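Local atomic coordinates of paenibacillus xanthan lyase (Paenibacillus, PDB entry 6F2P), a protein that cleaves the polysaccharide xanthan by beta-elimination, as a xanthan lyase of the polysaccharide lyase family 8 type. Residues Ser837-Asn842 with Gly871-Arg876; Pro816-Val821 with Ser864-Ser869; Val701-Ile706 with Ser810-Gln815; Asp719-Val724 with Lys734-Asn739; Gln847-Thr852 with Phe860-Tyr865. All blocks are in the same frame, centred on the assembly; numbering follows the deposited sequence.

Interaction 1: Ser837-Asn842 with Gly871-Arg876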
# COMPACT_ATOMS: atom_id res chain seq x y z
N SER A 837 31.56 1.74 -1.03
CA SER A 837 30.99 3.06 -1.22
C SER A 837 29.87 3.25 -0.20
O SER A 837 29.25 2.28 0.23
CB SER A 837 30.46 3.25 -2.65
OG SER A 837 29.37 2.39 -2.93
N ILE A 838 29.63 4.49 0.19
CA ILE A 838 28.52 4.79 1.07
C ILE A 838 27.72 5.89 0.42
O ILE A 838 28.27 6.93 0.06
CB ILE A 838 28.99 5.26 2.47
CG1 ILE A 838 29.75 4.15 3.18
CG2 ILE A 838 27.81 5.71 3.31
CD1 ILE A 838 30.46 4.60 4.43
N ASN A 839 26.43 5.65 0.24
CA ASN A 839 25.54 6.64 -0.37
C ASN A 839 26.02 7.18 -1.72
O ASN A 839 25.76 8.33 -2.06
CB ASN A 839 25.28 7.79 0.61
CG ASN A 839 24.27 7.44 1.67
OD1 ASN A 839 24.06 6.26 1.98
ND2 ASN A 839 23.61 8.45 2.21
N GLY A 840 26.73 6.34 -2.47
CA GLY A 840 27.19 6.70 -3.80
C GLY A 840 28.60 7.27 -3.85
O GLY A 840 29.13 7.57 -4.93
N THR A 841 29.21 7.43 -2.68
CA THR A 841 30.57 7.95 -2.56
C THR A 841 31.51 6.81 -2.19
O THR A 841 31.31 6.16 -1.16
CB THR A 841 30.64 9.01 -1.43
OG1 THR A 841 29.71 10.07 -1.69
CG2 THR A 841 32.05 9.57 -1.30
N ASN A 842 32.52 6.54 -3.01
CA ASN A 842 33.52 5.54 -2.64
C ASN A 842 34.21 5.96 -1.35
O ASN A 842 34.40 7.15 -1.09
CB ASN A 842 34.55 5.34 -3.74
CG ASN A 842 34.03 4.50 -4.88
OD1 ASN A 842 34.69 4.37 -5.91
ND2 ASN A 842 32.85 3.93 -4.71
N GLY A 871 20.79 7.96 10.96
CA GLY A 871 19.79 7.31 10.15
C GLY A 871 20.40 6.19 9.35
O GLY A 871 21.51 5.75 9.64
N SER A 872 19.68 5.75 8.32
CA SER A 872 20.15 4.65 7.49
C SER A 872 21.15 5.13 6.44
O SER A 872 21.03 6.24 5.91
CB SER A 872 18.96 3.95 6.83
OG SER A 872 18.12 3.36 7.81
N TYR A 873 22.15 4.30 6.17
CA TYR A 873 23.13 4.57 5.13
C TYR A 873 23.35 3.31 4.30
O TYR A 873 23.31 2.20 4.82
CB TYR A 873 24.45 5.05 5.74
CG TYR A 873 24.39 6.45 6.31
CD1 TYR A 873 23.86 6.68 7.57
CD2 TYR A 873 24.86 7.54 5.59
CE1 TYR A 873 23.78 7.95 8.10
CE2 TYR A 873 24.80 8.82 6.11
CZ TYR A 873 24.26 9.02 7.36
OH TYR A 873 24.20 10.29 7.88
N LEU A 874 23.57 3.49 3.01
CA LEU A 874 23.78 2.34 2.14
C LEU A 874 25.28 2.05 1.96
O LEU A 874 26.02 2.84 1.36
CB LEU A 874 23.11 2.56 0.78
CG LEU A 874 21.64 2.99 0.81
CD1 LEU A 874 21.23 3.46 -0.58
CD2 LEU A 874 20.76 1.84 1.29
N PHE A 875 25.70 0.92 2.50
CA PHE A 875 27.08 0.45 2.37
C PHE A 875 27.14 -0.55 1.23
O PHE A 875 26.60 -1.65 1.33
CB PHE A 875 27.53 -0.25 3.66
CG PHE A 875 27.81 0.67 4.81
CD1 PHE A 875 26.83 1.51 5.31
CD2 PHE A 875 29.05 0.66 5.44
CE1 PHE A 875 27.09 2.34 6.39
CE2 PHE A 875 29.31 1.48 6.51
CZ PHE A 875 28.34 2.32 6.99
N ARG A 876 27.79 -0.16 0.13
CA ARG A 876 27.90 -1.04 -1.04
C ARG A 876 29.32 -1.58 -1.21
O ARG A 876 30.30 -0.83 -1.16
CB ARG A 876 27.47 -0.29 -2.30
CG ARG A 876 27.83 -1.02 -3.58
CD ARG A 876 27.36 -0.25 -4.81
NE ARG A 876 25.94 0.06 -4.74
CZ ARG A 876 25.18 0.34 -5.80
NH1 ARG A 876 25.71 0.32 -7.02
NH2 ARG A 876 23.89 0.61 -5.65
O HOH W 1 30.84 0.39 -4.24

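Interaction 2: Pro816-Val821 with Ser864-Ser869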
# COMPACT_ATOMS: atom_id res chain seq x y z
N PRO A 816 25.42 10.44 14.88
CA PRO A 816 26.16 11.20 13.87
C PRO A 816 27.62 11.32 14.26
O PRO A 816 27.93 11.44 15.44
CB PRO A 816 25.48 12.57 13.90
CG PRO A 816 24.84 12.65 15.25
CD PRO A 816 24.42 11.26 15.58
N GLY A 817 28.51 11.28 13.27
CA GLY A 817 29.92 11.46 13.51
C GLY A 817 30.73 11.05 12.29
O GLY A 817 30.17 10.60 11.29
N THR A 818 32.04 11.21 12.37
CA THR A 818 32.93 10.70 11.35
C THR A 818 33.55 9.39 11.82
O THR A 818 34.31 9.36 12.78
CB THR A 818 34.04 11.70 11.01
OG1 THR A 818 33.46 12.87 10.41
CG2 THR A 818 35.05 11.09 10.05
N TYR A 819 33.22 8.30 11.14
CA TYR A 819 33.69 6.99 11.57
C TYR A 819 34.62 6.35 10.55
O TYR A 819 34.45 6.49 9.34
CB TYR A 819 32.50 6.05 11.86
CG TYR A 819 31.55 6.56 12.91
CD1 TYR A 819 31.82 6.39 14.26
CD2 TYR A 819 30.38 7.20 12.56
CE1 TYR A 819 30.96 6.86 15.23
CE2 TYR A 819 29.50 7.67 13.52
CZ TYR A 819 29.79 7.50 14.85
OH TYR A 819 28.91 7.97 15.80
N ASP A 820 35.62 5.66 11.07
CA ASP A 820 36.48 4.82 10.26
C ASP A 820 35.71 3.52 10.01
O ASP A 820 35.25 2.86 10.95
CB ASP A 820 37.78 4.57 11.03
CG ASP A 820 38.90 4.07 10.15
OD1 ASP A 820 38.81 4.26 8.92
OD2 ASP A 820 39.87 3.50 10.70
N VAL A 821 35.53 3.15 8.74
CA VAL A 821 34.73 1.97 8.42
C VAL A 821 35.58 0.72 8.24
O VAL A 821 36.40 0.64 7.33
CB VAL A 821 33.89 2.19 7.16
CG1 VAL A 821 33.08 0.93 6.86
CG2 VAL A 821 32.97 3.38 7.36
N SER A 864 37.52 6.22 5.88
CA SER A 864 36.74 7.08 6.75
C SER A 864 35.59 7.78 6.01
O SER A 864 35.69 8.06 4.81
CB SER A 864 37.66 8.10 7.40
OG SER A 864 36.97 8.84 8.39
N TYR A 865 34.51 8.06 6.73
CA TYR A 865 33.32 8.67 6.15
C TYR A 865 32.60 9.51 7.19
O TYR A 865 32.53 9.15 8.37
CB TYR A 865 32.36 7.60 5.63
CG TYR A 865 31.20 8.13 4.81
CD1 TYR A 865 31.32 8.28 3.43
CD2 TYR A 865 29.99 8.47 5.40
CE1 TYR A 865 30.26 8.75 2.67
CE2 TYR A 865 28.93 8.94 4.65
CZ TYR A 865 29.07 9.08 3.28
OH TYR A 865 28.02 9.54 2.51
N SER A 866 32.04 10.64 6.75
CA SER A 866 31.34 11.53 7.66
C SER A 866 29.82 11.38 7.56
O SER A 866 29.22 11.66 6.53
CB SER A 866 31.77 12.97 7.43
OG SER A 866 31.20 13.81 8.41
N PHE A 867 29.22 10.91 8.65
CA PHE A 867 27.78 10.74 8.73
C PHE A 867 27.21 11.92 9.49
O PHE A 867 27.27 11.96 10.72
CB PHE A 867 27.43 9.43 9.44
CG PHE A 867 28.13 8.23 8.86
CD1 PHE A 867 29.44 7.92 9.21
CD2 PHE A 867 27.46 7.39 7.97
CE1 PHE A 867 30.08 6.81 8.68
CE2 PHE A 867 28.10 6.27 7.43
CZ PHE A 867 29.41 5.98 7.79
N THR A 868 26.66 12.87 8.75
CA THR A 868 26.26 14.17 9.29
C THR A 868 25.02 14.06 10.17
O THR A 868 24.88 14.78 11.16
CB THR A 868 25.98 15.18 8.17
OG1 THR A 868 24.88 14.71 7.37
CG2 THR A 868 27.21 15.34 7.27
N SER A 869 24.13 13.14 9.79
CA SER A 869 22.88 12.94 10.50
C SER A 869 22.69 11.46 10.82
O SER A 869 23.20 10.60 10.10
CB SER A 869 21.71 13.45 9.64
OG SER A 869 21.72 12.83 8.37

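Interaction 3: Val701-Ile706 with Ser810-Gln815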
# COMPACT_ATOMS: atom_id res chain seq x y z
N VAL A 701 14.29 -0.37 2.88
CA VAL A 701 14.63 -1.57 3.65
C VAL A 701 15.31 -1.22 4.97
O VAL A 701 15.73 -2.10 5.71
CB VAL A 701 15.57 -2.50 2.88
CG1 VAL A 701 14.95 -2.91 1.56
CG2 VAL A 701 16.89 -1.83 2.66
N GLY A 702 15.41 0.08 5.24
CA GLY A 702 16.06 0.54 6.46
C GLY A 702 15.07 1.20 7.40
O GLY A 702 14.04 0.61 7.74
N THR A 703 15.38 2.42 7.81
CA THR A 703 14.58 3.11 8.82
C THR A 703 14.00 4.42 8.32
O THR A 703 14.40 4.96 7.28
CB THR A 703 15.41 3.41 10.09
OG1 THR A 703 16.61 4.11 9.73
CG2 THR A 703 15.80 2.14 10.82
N ILE A 704 13.05 4.94 9.09
CA ILE A 704 12.61 6.31 8.94
C ILE A 704 12.69 6.99 10.30
O ILE A 704 12.04 6.56 11.25
CB ILE A 704 11.16 6.40 8.46
CG1 ILE A 704 11.01 5.82 7.05
CG2 ILE A 704 10.69 7.86 8.51
CD1 ILE A 704 9.55 5.69 6.59
N TYR A 705 13.50 8.04 10.39
CA TYR A 705 13.58 8.83 11.61
C TYR A 705 12.55 9.95 11.58
O TYR A 705 12.40 10.66 10.58
CB TYR A 705 14.98 9.42 11.76
CG TYR A 705 16.01 8.48 12.33
CD1 TYR A 705 16.28 7.26 11.72
CD2 TYR A 705 16.75 8.83 13.46
CE1 TYR A 705 17.24 6.40 12.24
CE2 TYR A 705 17.71 7.98 13.98
CZ TYR A 705 17.95 6.77 13.36
OH TYR A 705 18.90 5.92 13.88
N ILE A 706 11.83 10.10 12.68
CA ILE A 706 10.83 11.15 12.80
C ILE A 706 11.09 11.98 14.06
O ILE A 706 11.31 11.44 15.15
CB ILE A 706 9.42 10.53 12.88
CG1 ILE A 706 9.09 9.73 11.60
CG2 ILE A 706 8.37 11.60 13.18
CD1 ILE A 706 8.74 10.57 10.39
N SER A 810 21.89 -1.95 4.10
CA SER A 810 21.41 -0.78 4.82
C SER A 810 21.76 -0.91 6.30
O SER A 810 21.35 -1.85 6.96
CB SER A 810 19.91 -0.59 4.65
OG SER A 810 19.49 0.59 5.31
N LEU A 811 22.53 0.06 6.79
CA LEU A 811 22.97 0.07 8.18
C LEU A 811 22.36 1.26 8.90
O LEU A 811 22.31 2.37 8.36
CB LEU A 811 24.50 0.15 8.26
CG LEU A 811 25.36 -1.07 7.93
CD1 LEU A 811 25.16 -1.57 6.50
CD2 LEU A 811 26.83 -0.75 8.19
N ASP A 812 21.90 1.03 10.13
CA ASP A 812 21.39 2.12 10.95
C ASP A 812 22.53 2.77 11.74
O ASP A 812 23.01 2.21 12.73
CB ASP A 812 20.31 1.60 11.91
CG ASP A 812 19.58 2.71 12.62
OD1 ASP A 812 19.97 3.89 12.46
OD2 ASP A 812 18.61 2.41 13.35
N VAL A 813 22.98 3.94 11.29
CA VAL A 813 24.01 4.69 12.00
C VAL A 813 23.34 5.60 13.03
O VAL A 813 22.85 6.68 12.70
CB VAL A 813 24.88 5.51 11.03
CG1 VAL A 813 25.96 6.29 11.79
CG2 VAL A 813 25.49 4.60 9.98
N THR A 814 23.34 5.15 14.28
CA THR A 814 22.50 5.74 15.32
C THR A 814 23.07 6.99 15.97
O THR A 814 22.37 7.68 16.72
CB THR A 814 22.23 4.72 16.43
OG1 THR A 814 23.46 4.39 17.09
CG2 THR A 814 21.61 3.45 15.84
N GLN A 815 24.34 7.28 15.71
CA GLN A 815 25.00 8.47 16.25
C GLN A 815 25.77 9.17 15.15
O GLN A 815 26.67 8.59 14.55
CB GLN A 815 25.96 8.11 17.39
CG GLN A 815 25.30 7.47 18.59
CD GLN A 815 24.30 8.40 19.25
OE1 GLN A 815 24.44 9.62 19.20
NE2 GLN A 815 23.29 7.83 19.89

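Interaction 4: Asp719-Val724 with Lys734-Asn739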
# COMPACT_ATOMS: atom_id res chain seq x y z
N ASP A 719 3.79 0.47 18.31
CA ASP A 719 3.92 -0.74 17.51
C ASP A 719 5.34 -1.25 17.63
O ASP A 719 6.24 -0.52 18.07
CB ASP A 719 3.58 -0.45 16.04
CG ASP A 719 2.09 -0.39 15.79
OD1 ASP A 719 1.34 -1.16 16.42
OD2 ASP A 719 1.65 0.41 14.94
N ASN A 720 5.55 -2.51 17.25
CA ASN A 720 6.84 -3.17 17.44
C ASN A 720 8.03 -2.42 16.84
O ASN A 720 9.03 -2.19 17.50
CB ASN A 720 6.81 -4.57 16.85
CG ASN A 720 5.67 -5.39 17.39
OD1 ASN A 720 5.04 -6.17 16.64
ND2 ASN A 720 5.39 -5.23 18.69
N GLU A 721 7.90 -2.04 15.57
CA GLU A 721 9.04 -1.54 14.82
C GLU A 721 9.41 -0.09 15.17
O GLU A 721 10.33 0.48 14.58
CB GLU A 721 8.82 -1.73 13.32
CG GLU A 721 8.57 -3.19 12.94
CD GLU A 721 9.65 -4.12 13.48
OE1 GLU A 721 10.85 -3.78 13.38
OE2 GLU A 721 9.30 -5.19 14.03
N ILE A 722 8.69 0.49 16.12
CA ILE A 722 9.01 1.82 16.63
C ILE A 722 10.08 1.74 17.73
O ILE A 722 9.99 0.92 18.63
CB ILE A 722 7.78 2.51 17.25
CG1 ILE A 722 6.64 2.59 16.25
CG2 ILE A 722 8.16 3.90 17.75
CD1 ILE A 722 6.89 3.57 15.15
N THR A 723 11.08 2.60 17.64
CA THR A 723 12.06 2.73 18.71
C THR A 723 12.06 4.16 19.19
O THR A 723 12.45 5.06 18.44
CB THR A 723 13.48 2.39 18.22
OG1 THR A 723 13.52 1.03 17.79
CG2 THR A 723 14.48 2.59 19.34
N VAL A 724 11.61 4.38 20.42
CA VAL A 724 11.57 5.73 20.97
C VAL A 724 12.99 6.24 21.25
O VAL A 724 13.80 5.52 21.83
CB VAL A 724 10.74 5.80 22.25
CG1 VAL A 724 10.75 7.20 22.81
CG2 VAL A 724 9.33 5.36 21.96
N LYS A 734 12.26 6.37 15.74
CA LYS A 734 12.54 5.83 14.41
C LYS A 734 11.66 4.61 14.17
O LYS A 734 11.20 3.98 15.11
CB LYS A 734 14.02 5.46 14.25
CG LYS A 734 14.49 4.34 15.16
CD LYS A 734 16.00 4.12 15.10
CE LYS A 734 16.41 3.02 16.06
NZ LYS A 734 17.88 2.79 16.09
N VAL A 735 11.43 4.30 12.90
CA VAL A 735 10.64 3.15 12.49
C VAL A 735 11.49 2.26 11.59
O VAL A 735 12.12 2.76 10.66
CB VAL A 735 9.44 3.58 11.64
CG1 VAL A 735 8.49 2.40 11.42
CG2 VAL A 735 8.72 4.76 12.27
N ASN A 736 11.51 0.96 11.87
CA ASN A 736 12.14 0.02 10.95
C ASN A 736 11.10 -0.47 9.95
O ASN A 736 10.23 -1.27 10.29
CB ASN A 736 12.73 -1.16 11.72
CG ASN A 736 13.60 -2.05 10.84
OD1 ASN A 736 13.42 -2.12 9.62
ND2 ASN A 736 14.54 -2.76 11.47
N VAL A 737 11.18 0.02 8.72
CA VAL A 737 10.12 -0.23 7.75
C VAL A 737 10.47 -1.31 6.75
O VAL A 737 9.83 -1.40 5.71
CB VAL A 737 9.74 1.05 6.98
CG1 VAL A 737 9.07 2.06 7.91
CG2 VAL A 737 10.97 1.67 6.32
N ASN A 738 11.48 -2.12 7.03
CA ASN A 738 11.85 -3.19 6.11
C ASN A 738 10.70 -4.17 5.96
O ASN A 738 10.07 -4.54 6.96
CB ASN A 738 13.11 -3.92 6.57
CG ASN A 738 13.54 -5.01 5.58
OD1 ASN A 738 13.59 -4.78 4.37
ND2 ASN A 738 13.83 -6.19 6.10
N ASN A 739 10.41 -4.55 4.72
CA ASN A 739 9.29 -5.43 4.39
C ASN A 739 7.94 -4.95 4.91
O ASN A 739 7.09 -5.76 5.29
CB ASN A 739 9.58 -6.86 4.85
CG ASN A 739 10.79 -7.46 4.18
OD1 ASN A 739 11.10 -7.14 3.02
ND2 ASN A 739 11.49 -8.33 4.89

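Interaction 5: Gln847-Thr852 with Phe860-Tyr865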
# COMPACT_ATOMS: atom_id res chain seq x y z
N GLN A 847 40.14 -2.95 -1.83
CA GLN A 847 40.90 -3.85 -0.97
C GLN A 847 40.92 -5.25 -1.56
O GLN A 847 39.87 -5.85 -1.79
CB GLN A 847 40.28 -3.90 0.42
CG GLN A 847 40.38 -2.60 1.19
CD GLN A 847 41.64 -2.52 2.03
OE1 GLN A 847 42.39 -3.49 2.14
NE2 GLN A 847 41.87 -1.37 2.64
N ASP A 848 42.11 -5.77 -1.80
CA ASP A 848 42.24 -7.15 -2.23
C ASP A 848 42.05 -8.05 -1.00
O ASP A 848 42.91 -8.12 -0.11
CB ASP A 848 43.58 -7.39 -2.94
CG ASP A 848 43.89 -8.85 -3.15
OD1 ASP A 848 42.96 -9.69 -3.13
OD2 ASP A 848 45.08 -9.17 -3.33
N MET A 849 40.90 -8.72 -0.97
CA MET A 849 40.46 -9.52 0.16
C MET A 849 41.00 -10.95 0.13
O MET A 849 40.59 -11.79 0.92
CB MET A 849 38.94 -9.57 0.21
CG MET A 849 38.26 -8.21 0.15
SD MET A 849 38.41 -7.38 1.72
CE MET A 849 37.21 -6.07 1.58
N PHE A 850 41.92 -11.23 -0.79
CA PHE A 850 42.52 -12.56 -0.85
C PHE A 850 43.81 -12.68 -0.03
O PHE A 850 44.61 -11.74 0.04
CB PHE A 850 42.79 -12.98 -2.30
CG PHE A 850 43.36 -14.36 -2.44
CD1 PHE A 850 42.53 -15.48 -2.45
CD2 PHE A 850 44.73 -14.56 -2.55
CE1 PHE A 850 43.05 -16.76 -2.57
CE2 PHE A 850 45.26 -15.83 -2.66
CZ PHE A 850 44.42 -16.94 -2.68
N TRP A 851 44.00 -13.84 0.60
CA TRP A 851 45.28 -14.18 1.22
C TRP A 851 45.47 -15.69 1.44
O TRP A 851 44.51 -16.45 1.51
CB TRP A 851 45.52 -13.40 2.52
CG TRP A 851 44.69 -13.83 3.68
CD1 TRP A 851 45.04 -14.72 4.66
CD2 TRP A 851 43.37 -13.39 4.00
NE1 TRP A 851 44.03 -14.85 5.57
CE2 TRP A 851 42.99 -14.04 5.19
CE3 TRP A 851 42.48 -12.50 3.40
CZ2 TRP A 851 41.75 -13.84 5.79
CZ3 TRP A 851 41.25 -12.29 3.99
CH2 TRP A 851 40.89 -12.96 5.18
N THR A 852 46.74 -16.09 1.54
CA THR A 852 47.13 -17.49 1.63
C THR A 852 47.71 -17.82 3.00
O THR A 852 47.80 -19.00 3.38
CB THR A 852 48.19 -17.82 0.57
OG1 THR A 852 49.17 -16.77 0.54
CG2 THR A 852 47.55 -17.94 -0.80
N PHE A 860 39.78 -5.52 7.89
CA PHE A 860 40.14 -4.54 6.88
C PHE A 860 39.64 -3.16 7.25
O PHE A 860 38.48 -2.99 7.62
CB PHE A 860 39.57 -4.94 5.51
CG PHE A 860 40.26 -6.13 4.90
CD1 PHE A 860 39.97 -7.42 5.32
CD2 PHE A 860 41.21 -5.95 3.90
CE1 PHE A 860 40.61 -8.52 4.77
CE2 PHE A 860 41.85 -7.05 3.33
CZ PHE A 860 41.55 -8.33 3.77
N THR A 861 40.52 -2.17 7.17
CA THR A 861 40.11 -0.78 7.31
C THR A 861 39.82 -0.22 5.93
O THR A 861 40.74 0.02 5.14
CB THR A 861 41.20 0.06 7.99
OG1 THR A 861 41.59 -0.57 9.21
CG2 THR A 861 40.67 1.45 8.31
N MET A 862 38.54 -0.01 5.63
CA MET A 862 38.14 0.43 4.30
C MET A 862 38.46 1.91 4.13
O MET A 862 38.95 2.33 3.08
CB MET A 862 36.65 0.20 4.08
CG MET A 862 36.15 -1.18 4.49
SD MET A 862 36.93 -2.50 3.57
CE MET A 862 36.45 -2.09 1.89
N GLY A 863 38.17 2.69 5.16
CA GLY A 863 38.40 4.11 5.10
C GLY A 863 37.44 4.89 5.96
O GLY A 863 36.62 4.32 6.67
N SER A 864 37.52 6.22 5.88
CA SER A 864 36.74 7.08 6.75
C SER A 864 35.59 7.78 6.01
O SER A 864 35.69 8.06 4.81
CB SER A 864 37.66 8.10 7.40
OG SER A 864 36.97 8.84 8.39
N TYR A 865 34.51 8.06 6.73
CA TYR A 865 33.32 8.67 6.15
C TYR A 865 32.60 9.51 7.19
O TYR A 865 32.53 9.15 8.37
CB TYR A 865 32.36 7.60 5.63
CG TYR A 865 31.20 8.13 4.81
CD1 TYR A 865 31.32 8.28 3.43
CD2 TYR A 865 29.99 8.47 5.40
CE1 TYR A 865 30.26 8.75 2.67
CE2 TYR A 865 28.93 8.94 4.65
CZ TYR A 865 29.07 9.08 3.28
OH TYR A 865 28.02 9.54 2.51
O HOH W 2 40.37 1.00 1.39

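Interaction 1: Ser837-Asn842 with Gly871-Arg876
Ser-837 and Arg-876 form the hydrogen-bonded antiparallel pair by which strands 832-838 and 871-882 join in the five-stranded sheet of a beta sandwich, just where the first strand reverses through a type I' hairpin turn, Ile-838 to Thr-841. Their backbones exchange two bonds, Ser-837 N to Arg-876 O at 2.9 Å and Arg-876 N to Ser-837 O at 2.8 Å. Two residues further, Asn-839 N donates to Leu-874 O. Here the strand has begun to turn away, and a side chain takes over the pairing: Asn-839 OD1 accepts from Leu-874 N at 3.0 Å, the donor lying almost straight beyond the amide oxygen (174° at OD1). Asparagine suits this place twice over, since it tolerates the left-handed backbone of the turn and its short amide imitates a peptide carbonyl. Gly-840 follows because a CB there would jam against the preceding carbonyl oxygen.

Ile-838 and Phe-875 share the face that packs on Tyr-865 and Phe-867 of the opposing sheet, and both run the same way. On the other face, Ser-837 OG sits 3.3 Å from Arg-876 CB and meets a water, while the guanidinium group leads away to a salt bridge with Glu-808. Over the Phe-875 ring, CG1 of Ile-838 makes a CH-pi contact 4.2 Å from the centroid, only 7° off the normal.

Interaction 2: Pro816-Val821 with Ser864-Ser869
Gly-817 to Asp-820 pair with Ser-864 to Phe-867 as neighbouring antiparallel strands, 817-826 and 857-867, in the sheet that faces the one holding Ile-838. The short strand axes run at 156° to each other, and two hydrogen-bonded pairs carry the ladder. Gly-817 N donates to Phe-867 O at 2.9 Å and Phe-867 N returns the bond to Gly-817 O; Tyr-819 and Tyr-865 repeat the exchange, with Tyr-819 N 3.0 Å from Tyr-865 O.

The face bearing Thr-818 and Ser-866 is small and polar. Their hydroxyls, OG1 and OG, hydrogen-bond at 3.2 Å, while the methyl CG2 of Thr-818, set anti to the backbone N by chi1 of -66° for OG1, reaches Ser-864 OG instead. Serine and threonine fit a face that is partly solvent-exposed, with Ser-864 and Ser-866 as its exposed members.

The other face is aromatic. CD1 of Phe-867 comes to the edge of the Tyr-819 ring, 3.6 Å from its CD2, with the ring planes inclined at 50°. Glycine suits position 817 because a CB would run into CZ of Tyr-819, whose hydroxyl bonds back to Gln-815 O. Over one face of Phe-867 lies CD2 of Tyr-865, and Val-821 CG2 approaches the ring edge. Tyr-873 of the opposing sheet adds an edge-to-face contact with Phe-867. Polar outside and aromatic inside, the strand pair is typical of one wall of a beta sandwich.

Interaction 3: Val701-Ile706 with Ser810-Gln815
Gly-702 and Ser-810 mark the point where the two backbones come nearest, 5.7 Å between CA atoms. From there the chains spread apart: the axes of strands 703-706 and 810-813 are inclined by 27°, and the CA atoms of Tyr-705 and Thr-814 stand 10.1 Å from each other. At 9.3 Å between axes the strands are not sheet neighbours, and side chains do the bridging.

Glycine suits the narrow end, where a CB would come too close to Ser-810 OG, which lies 3.6 Å from Gly-702 CA. Beside it, Val-701 CG2 rests on Ser-810 CB. At the wide end Tyr-705 and Asp-812 extend from opposite directions. Tyr-705 OH donates to Asp-812 OD1 at 2.7 Å, and OD1 accepts through its syn lone pair. This oxygen lies at the ring edge, near its plane, while the carboxylate plane stands 86° from the ring. With chi1 at -170° the Asp-812 side chain stretches away from its own backbone N, carrying the carboxylate to the tyrosine. Its OD2 is engaged by Lys-734, and Thr-703 OG1 bonds to Ser-872 OG. The result is a mixed, mostly polar interface joining the lyase's C-terminal beta-sandwich region to the calcium-bearing sandwich that follows.

Interaction 4: Asp719-Val724 with Lys734-Asn739
Thr-723 and Lys-734 satisfy each other's backbones as a hydrogen-bonded antiparallel pair: Thr-723 N donates to Lys-734 O at 2.9 Å, and Lys-734 N donates to Thr-723 O at 3.0 Å. Asn-736 N goes to Glu-721 O, also at 3.0 Å, and this last carbonyl additionally receives a CA-H contact from Val-735. Side-chain polar groups turn elsewhere. Asn-736 OD1 accepts from Asn-738 N, an Asx turn just after the strand ends. Asp-719, first residue of the type I turn closed by Ile-722 N to Asp-719 O, accepts from Lys-746 N through OD2.

Between the non-hydrogen-bonded residues, Ile-722 CD1 touches Val-735 CG2 at 3.6 Å, branched apolar chains that suit a buried face. On the other face Lys-734 runs alongside Thr-723. Its CG takes the position between backbone N and carbonyl (chi1 64°), and from there the extended chain carries CE to within 3.7 Å of Thr-723 CB and NZ on to its salt bridge with Asp-812. A leucine in place of Lys-734 would probably leave the Asp-812 carboxylate without its charged mate and Thr-723 without the CE contact. The pair of strands 722-726 and 731-736 is a beta hairpin, its first strand being outermost in a five-stranded antiparallel sheet.

Interaction 5: Gln847-Thr852 with Phe860-Tyr865
Phe-860 is met by Met-849 over one face and by Gln-847 and Trp-851 at its edge. The sulfur of Met-849 sits over the centre of the face, 3.6 Å from the ring centroid and 3° off its normal, a Met-aromatic contact. In the ring plane lie Gln-847 OE1, 3.2 Å from Phe-860 CD2, and Trp-851 CZ3, 3.9 Å from Phe-860 CE1. There OE1 probably sees the weakly positive C-H rim; the amide plane is 81° from the ring. Next comes Met-862, whose CE packs on Met-849 CE; flexible thioethers suit close packing against one another.

Further out, polar bonds place these groups. Water 2 accepts from Gln-847 NE2 at 3.1 Å and donates to Met-862 O. Asp-848 OD1 accepts from Phe-850 N in an Asx turn, consistent with the bend that brings Met-849 and Trp-851 round, while Trp-851 NE1 is bonded to Glu-855 O. With an alanine at Phe-860, the sulfur of Met-849 would probably lose its aromatic seat, and a gap would open between Trp-851 and Gln-847. Met-862 and Gly-863 both oppose Val-821 as a classic beta bulge. Strands 841-848 and 857-867 belong to different sheets, so this is interior packing of a beta sandwich at one end of its core.

Overall arrangement
Interactions 1, 2 and 5 build one beta sandwich: interaction 1 lies in one sheet, interaction 2 in the other, their centres 11 Å apart, and interaction 5 spans both, sharing Ser-864 and Tyr-865 with interaction 2. Interaction 4 lies in the preceding beta-sandwich region, and interaction 3 joins that region to the sandwich. Interactions 3 and 4, centres 10 Å apart, are linked by the Asp-812 to Lys-734 salt bridge and by the neighbouring strands 703-708 and 731-736. Interaction 3 meets interaction 1 through Ser-872 OG and Thr-703 OG1, 2.6 Å apart. None of the five includes a calcium ligand; the side chain of Val-701 is about 12 Å from such an ion. Diols near Tyr-705 and Ser-869 probably come from crystallisation.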